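Long-range contacts in xylose isomerase-like TIM barrel domain-containing protein (Thermus thermophilus, PDB 3AYV), which binds zinc ions at the mouth of a TIM barrel and may act as a metal-dependent phosphodiesterase on DNA, such as an AP endonuclease: residues A[186-191]-A[206-211]; A[198-203]-A[222-227]. All coordinates share one frame; numbering follows the deposited sequence.

Overall arrangement
Both contacts fold the long loop after strand 185-188 back on the mouth of the TIM barrel. From the N terminus, residues 186-191 take in the end of the seventh barrel strand, 185-188, and the start of the loop after it; 198-203 and 206-211 follow within that loop. Strand 219-222 then closes the barrel, and the segment 222-227 carries the chain from its last residue toward helix 229-240. Interaction 1 closes the first part of the loop by joining 206-211 to the strand end. Interaction 2 joins 198-203 to 222-227, so the two closures cross. They touch directly, Asp190 N lying 2.8 Å from Trp199 O, and His187 and Glu223 share one zinc ion.

Interaction 1 (A[186-191]-A[206-211]); sequences LHLNDT and LGHGAW. With ZN (zinc ion), chain F.
The backbones of 186-191, a barrel strand running out into loop, and 206-211, an irregular turn, come closest at Asp190 and Leu206, whose CA atoms lie 6.1 Å apart. The Asp190 carboxylate receives the loop: Leu206 N donates to OD1 over 3.0 Å on the syn lone pair, while Thr191 N reaches the same oxygen from its anti side, 31° out of the carboxylate plane. Two backbone N-H groups thus grip one buried oxygen and fix the carboxylate. The Leu206 side chain runs alongside it the other way, and its CG meets Thr191 CG2 at 3.7 Å.

His208 points its ring edge at the strand end, where NE2 makes a weak, bent bond of 2.9 Å to Asn189 O. This is the C-terminal mouth of the TIM barrel, the end that carries the metals: on the same strand His187 ND1 binds a zinc ion at 2.4 Å, together with Glu136, Asp162 and Glu223. Leu186 CD2 abuts the edge of the Trp211 ring at CZ3 (4.1 Å). Trp211 CG sits between backbone N and carbonyl carbon (chi1 61°), which lays the indole over His208 CA, and NE1 donates in the ring plane to Leu206 O (3.0 Å).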
# COMPACT_ATOMS: atom_id res chain seq x y z
N LEU A 186 -4.68 -5.75 1.73
CA LEU A 186 -3.60 -6.62 1.29
C LEU A 186 -3.11 -6.23 -0.08
O LEU A 186 -3.91 -5.94 -0.98
CB LEU A 186 -4.01 -8.10 1.31
CG LEU A 186 -4.01 -8.60 2.76
CD1 LEU A 186 -5.42 -8.57 3.32
CD2 LEU A 186 -3.33 -9.98 2.93
N HIS A 187 -1.79 -6.17 -0.21
CA HIS A 187 -1.15 -5.95 -1.49
C HIS A 187 -0.71 -7.31 -2.01
O HIS A 187 0.12 -7.98 -1.39
CB HIS A 187 0.04 -5.01 -1.34
CG HIS A 187 -0.34 -3.56 -1.40
ND1 HIS A 187 0.59 -2.55 -1.41
CD2 HIS A 187 -1.55 -2.95 -1.47
CE1 HIS A 187 -0.02 -1.38 -1.44
NE2 HIS A 187 -1.32 -1.60 -1.50
N LEU A 188 -1.29 -7.72 -3.13
CA LEU A 188 -1.12 -9.08 -3.64
C LEU A 188 -0.34 -9.14 -4.92
O LEU A 188 -0.60 -8.38 -5.85
CB LEU A 188 -2.48 -9.73 -3.88
CG LEU A 188 -3.39 -9.87 -2.64
CD1 LEU A 188 -4.68 -10.53 -3.16
CD2 LEU A 188 -2.74 -10.74 -1.60
N ASN A 189 0.63 -10.05 -4.95
CA ASN A 189 1.36 -10.42 -6.16
C ASN A 189 2.23 -11.61 -5.80
O ASN A 189 2.13 -12.10 -4.67
CB ASN A 189 2.15 -9.23 -6.74
CG ASN A 189 3.15 -8.63 -5.76
OD1 ASN A 189 3.77 -9.34 -4.96
ND2 ASN A 189 3.30 -7.30 -5.81
N ASP A 190 3.07 -12.07 -6.73
CA ASP A 190 4.03 -13.12 -6.42
C ASP A 190 5.45 -12.73 -6.84
O ASP A 190 5.66 -11.79 -7.61
CB ASP A 190 3.60 -14.47 -7.02
CG ASP A 190 3.90 -15.64 -6.09
OD1 ASP A 190 4.73 -15.50 -5.17
OD2 ASP A 190 3.35 -16.75 -6.32
N THR A 191 6.40 -13.47 -6.31
CA THR A 191 7.81 -13.18 -6.47
C THR A 191 8.55 -14.51 -6.58
O THR A 191 8.06 -15.54 -6.09
CB THR A 191 8.36 -12.38 -5.26
OG1 THR A 191 9.80 -12.37 -5.32
CG2 THR A 191 7.92 -13.01 -3.92
N LEU A 206 5.32 -17.59 -3.12
CA LEU A 206 4.62 -17.15 -1.89
C LEU A 206 3.54 -18.12 -1.37
O LEU A 206 3.13 -18.01 -0.22
CB LEU A 206 4.07 -15.71 -2.01
CG LEU A 206 5.11 -14.58 -2.04
CD1 LEU A 206 4.41 -13.23 -2.13
CD2 LEU A 206 6.06 -14.65 -0.79
N GLY A 207 3.07 -19.05 -2.20
CA GLY A 207 2.11 -20.09 -1.72
C GLY A 207 0.82 -19.53 -1.13
O GLY A 207 0.36 -19.97 -0.06
N HIS A 208 0.22 -18.56 -1.82
CA HIS A 208 -0.96 -17.88 -1.26
C HIS A 208 -2.09 -18.81 -0.88
O HIS A 208 -2.88 -18.50 0.02
CB HIS A 208 -1.52 -16.84 -2.24
CG HIS A 208 -0.55 -15.76 -2.60
ND1 HIS A 208 -0.58 -14.51 -2.03
CD2 HIS A 208 0.50 -15.76 -3.46
CE1 HIS A 208 0.39 -13.77 -2.54
NE2 HIS A 208 1.07 -14.51 -3.40
N GLY A 209 -2.21 -19.93 -1.58
CA GLY A 209 -3.24 -20.92 -1.25
C GLY A 209 -3.16 -21.39 0.20
O GLY A 209 -4.20 -21.68 0.82
N ALA A 210 -1.95 -21.44 0.75
CA ALA A 210 -1.75 -21.88 2.12
C ALA A 210 -2.16 -20.87 3.21
O ALA A 210 -2.40 -21.27 4.35
CB ALA A 210 -0.27 -22.34 2.34
N TRP A 211 -2.26 -19.57 2.88
CA TRP A 211 -2.50 -18.57 3.93
C TRP A 211 -3.52 -17.49 3.65
O TRP A 211 -3.96 -16.81 4.57
CB TRP A 211 -1.16 -17.95 4.40
CG TRP A 211 -0.41 -17.23 3.30
CD1 TRP A 211 0.58 -17.76 2.50
CD2 TRP A 211 -0.58 -15.87 2.88
NE1 TRP A 211 1.03 -16.80 1.62
CE2 TRP A 211 0.34 -15.63 1.83
CE3 TRP A 211 -1.40 -14.81 3.30
CZ2 TRP A 211 0.45 -14.38 1.19
CZ3 TRP A 211 -1.29 -13.57 2.66
CH2 TRP A 211 -0.38 -13.38 1.62
ZN ZN F . 2.88 -3.23 -1.84
O HOH W 1 2.82 -1.02 -3.07
O HOH W 2 4.31 -3.22 -3.79

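Interaction 2 (A[198-203]-A[222-227]); sequences HWNLGR and LEVRED. With ZN (zinc ion), chain G; ZN (zinc ion), chain F.
His198 and Arg225 lie face to face, the guanidinium flat on the imidazole with planes 13° apart and centres 3.9 Å apart. Arg225 NH1 sits above the ring, offset toward the rim on the ND1 side. The arginine chain bends at chi3 (-85°), which turns its end back over the histidine. Beneath this stack the backbones are joined by Arg225 N donating to His198 O, 3.0 Å away and in the carbonyl plane.

The NE2 side of the imidazole is turned to a metal: His198 NE2 binds a zinc ion at 2.4 Å, with His165 and Asp196 as further protein ligands. Glu223 OE2 binds a second at 2.4 Å, and water 2 bridges the two ions. A multi-zinc site at the C-terminal mouth of a TIM barrel, built from histidines and carboxylates, recalls the AP endonuclease 2 family to which the sequence belongs. The loop 198-203 therefore brings a ligand of one metal beside the strand end that supplies a ligand of its neighbour.

At the other end of the contact Glu226 and Arg203 reach toward each other, and the carboxylate meets the edge of the guanidinium. Glu226 OE2 accepts from Arg203 NH1 (3.1 Å) on its syn lone pair. On its anti lone pair Glu226 OE2 takes Asn200 N (2.9 Å), a bond almost straight at 176°. OE1 completes the salt bridge to NH1 through a weak bond. The same guanidinium lays a face against Trp199, with NH2 over the centre of the indole. With an alanine at Glu226, Asn200 N would probably lose its acceptor and Arg203 its carboxylate mate. Between the two ends, Val224 CG2 packs against Trp199 O at 3.7 Å.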
# COMPACT_ATOMS: atom_id res chain seq x y z
N HIS A 198 6.30 -8.41 -8.74
CA HIS A 198 4.95 -7.97 -9.08
C HIS A 198 4.33 -8.90 -10.15
O HIS A 198 3.67 -8.43 -11.07
CB HIS A 198 4.90 -6.48 -9.49
CG HIS A 198 5.09 -5.54 -8.34
ND1 HIS A 198 4.33 -4.40 -8.18
CD2 HIS A 198 5.91 -5.60 -7.26
CE1 HIS A 198 4.70 -3.78 -7.07
NE2 HIS A 198 5.66 -4.49 -6.51
N TRP A 199 4.57 -10.20 -10.00
CA TRP A 199 3.98 -11.18 -10.91
C TRP A 199 2.57 -11.51 -10.44
O TRP A 199 2.21 -11.27 -9.28
CB TRP A 199 4.78 -12.46 -10.91
CG TRP A 199 6.14 -12.41 -11.60
CD1 TRP A 199 6.58 -11.51 -12.53
CD2 TRP A 199 7.19 -13.37 -11.43
NE1 TRP A 199 7.86 -11.84 -12.94
CE2 TRP A 199 8.26 -12.97 -12.28
CE3 TRP A 199 7.35 -14.51 -10.64
CZ2 TRP A 199 9.46 -13.70 -12.35
CZ3 TRP A 199 8.55 -15.22 -10.70
CH2 TRP A 199 9.58 -14.81 -11.55
N ASN A 200 1.77 -12.08 -11.34
CA ASN A 200 0.47 -12.67 -10.97
C ASN A 200 0.55 -13.73 -9.89
O ASN A 200 1.53 -14.47 -9.78
CB ASN A 200 -0.19 -13.30 -12.21
CG ASN A 200 -0.90 -12.28 -13.07
OD1 ASN A 200 -0.62 -12.15 -14.27
ND2 ASN A 200 -1.81 -11.55 -12.48
N LEU A 201 -0.51 -13.82 -9.09
CA LEU A 201 -0.65 -14.89 -8.10
C LEU A 201 -0.50 -16.22 -8.82
O LEU A 201 -0.96 -16.34 -9.95
CB LEU A 201 -2.02 -14.81 -7.44
CG LEU A 201 -2.35 -13.50 -6.72
CD1 LEU A 201 -3.74 -13.60 -6.03
CD2 LEU A 201 -1.24 -13.18 -5.70
N GLY A 202 0.18 -17.18 -8.20
CA GLY A 202 0.38 -18.51 -8.78
C GLY A 202 1.71 -18.65 -9.53
O GLY A 202 2.12 -19.77 -9.85
N ARG A 203 2.39 -17.53 -9.79
CA ARG A 203 3.59 -17.54 -10.64
C ARG A 203 4.90 -17.69 -9.86
O ARG A 203 5.96 -17.93 -10.46
CB ARG A 203 3.65 -16.29 -11.52
CG ARG A 203 2.58 -16.20 -12.63
CD ARG A 203 3.12 -15.42 -13.86
NE ARG A 203 4.52 -15.78 -14.07
CZ ARG A 203 5.49 -14.99 -14.54
NH1 ARG A 203 5.26 -13.73 -14.91
NH2 ARG A 203 6.71 -15.47 -14.63
N LEU A 222 -4.36 -5.83 -6.43
CA LEU A 222 -3.46 -6.56 -7.30
C LEU A 222 -2.35 -5.61 -7.75
O LEU A 222 -2.56 -4.74 -8.58
CB LEU A 222 -4.20 -7.15 -8.50
CG LEU A 222 -5.34 -8.11 -8.11
CD1 LEU A 222 -6.06 -8.59 -9.37
CD2 LEU A 222 -4.79 -9.30 -7.32
N GLU A 223 -1.18 -5.80 -7.15
CA GLU A 223 -0.01 -5.00 -7.45
C GLU A 223 0.81 -5.79 -8.46
O GLU A 223 1.85 -6.34 -8.14
CB GLU A 223 0.74 -4.76 -6.17
CG GLU A 223 0.02 -3.70 -5.37
CD GLU A 223 0.95 -2.83 -4.68
OE1 GLU A 223 0.81 -1.57 -4.77
OE2 GLU A 223 1.83 -3.44 -4.03
N VAL A 224 0.27 -5.86 -9.67
CA VAL A 224 0.75 -6.77 -10.69
C VAL A 224 1.08 -5.97 -11.94
O VAL A 224 0.27 -5.14 -12.39
CB VAL A 224 -0.32 -7.87 -10.98
CG1 VAL A 224 0.04 -8.71 -12.20
CG2 VAL A 224 -0.46 -8.80 -9.77
N ARG A 225 2.25 -6.23 -12.52
CA ARG A 225 2.70 -5.43 -13.64
C ARG A 225 2.29 -5.98 -14.99
O ARG A 225 2.34 -5.28 -15.99
CB ARG A 225 4.19 -5.10 -13.51
CG ARG A 225 4.40 -3.99 -12.46
CD ARG A 225 5.74 -3.27 -12.59
NE ARG A 225 6.80 -3.97 -11.89
CZ ARG A 225 7.18 -3.72 -10.63
NH1 ARG A 225 6.59 -2.76 -9.91
NH2 ARG A 225 8.17 -4.43 -10.09
N GLU A 226 1.83 -7.23 -15.00
CA GLU A 226 1.33 -7.87 -16.22
C GLU A 226 -0.20 -7.85 -16.18
O GLU A 226 -0.77 -7.38 -15.20
CB GLU A 226 1.87 -9.31 -16.31
CG GLU A 226 1.86 -10.12 -14.97
CD GLU A 226 2.78 -11.36 -14.99
OE1 GLU A 226 3.57 -11.50 -15.95
OE2 GLU A 226 2.74 -12.20 -14.06
N ASP A 227 -0.87 -8.36 -17.22
CA ASP A 227 -2.31 -8.47 -17.17
C ASP A 227 -2.78 -9.19 -15.91
O ASP A 227 -2.34 -10.30 -15.64
CB ASP A 227 -2.89 -9.22 -18.37
CG ASP A 227 -4.40 -9.10 -18.42
OD1 ASP A 227 -4.90 -8.06 -18.93
OD2 ASP A 227 -5.08 -10.01 -17.90
ZN ZN G . 6.28 -4.04 -4.28
ZN ZN F . 2.88 -3.23 -1.84
O HOH W 1 2.82 -1.02 -3.07
O HOH W 2 4.31 -3.22 -3.79
O HOH W 3 5.19 -6.13 -3.93
O HOH W 4 7.21 -2.10 -4.67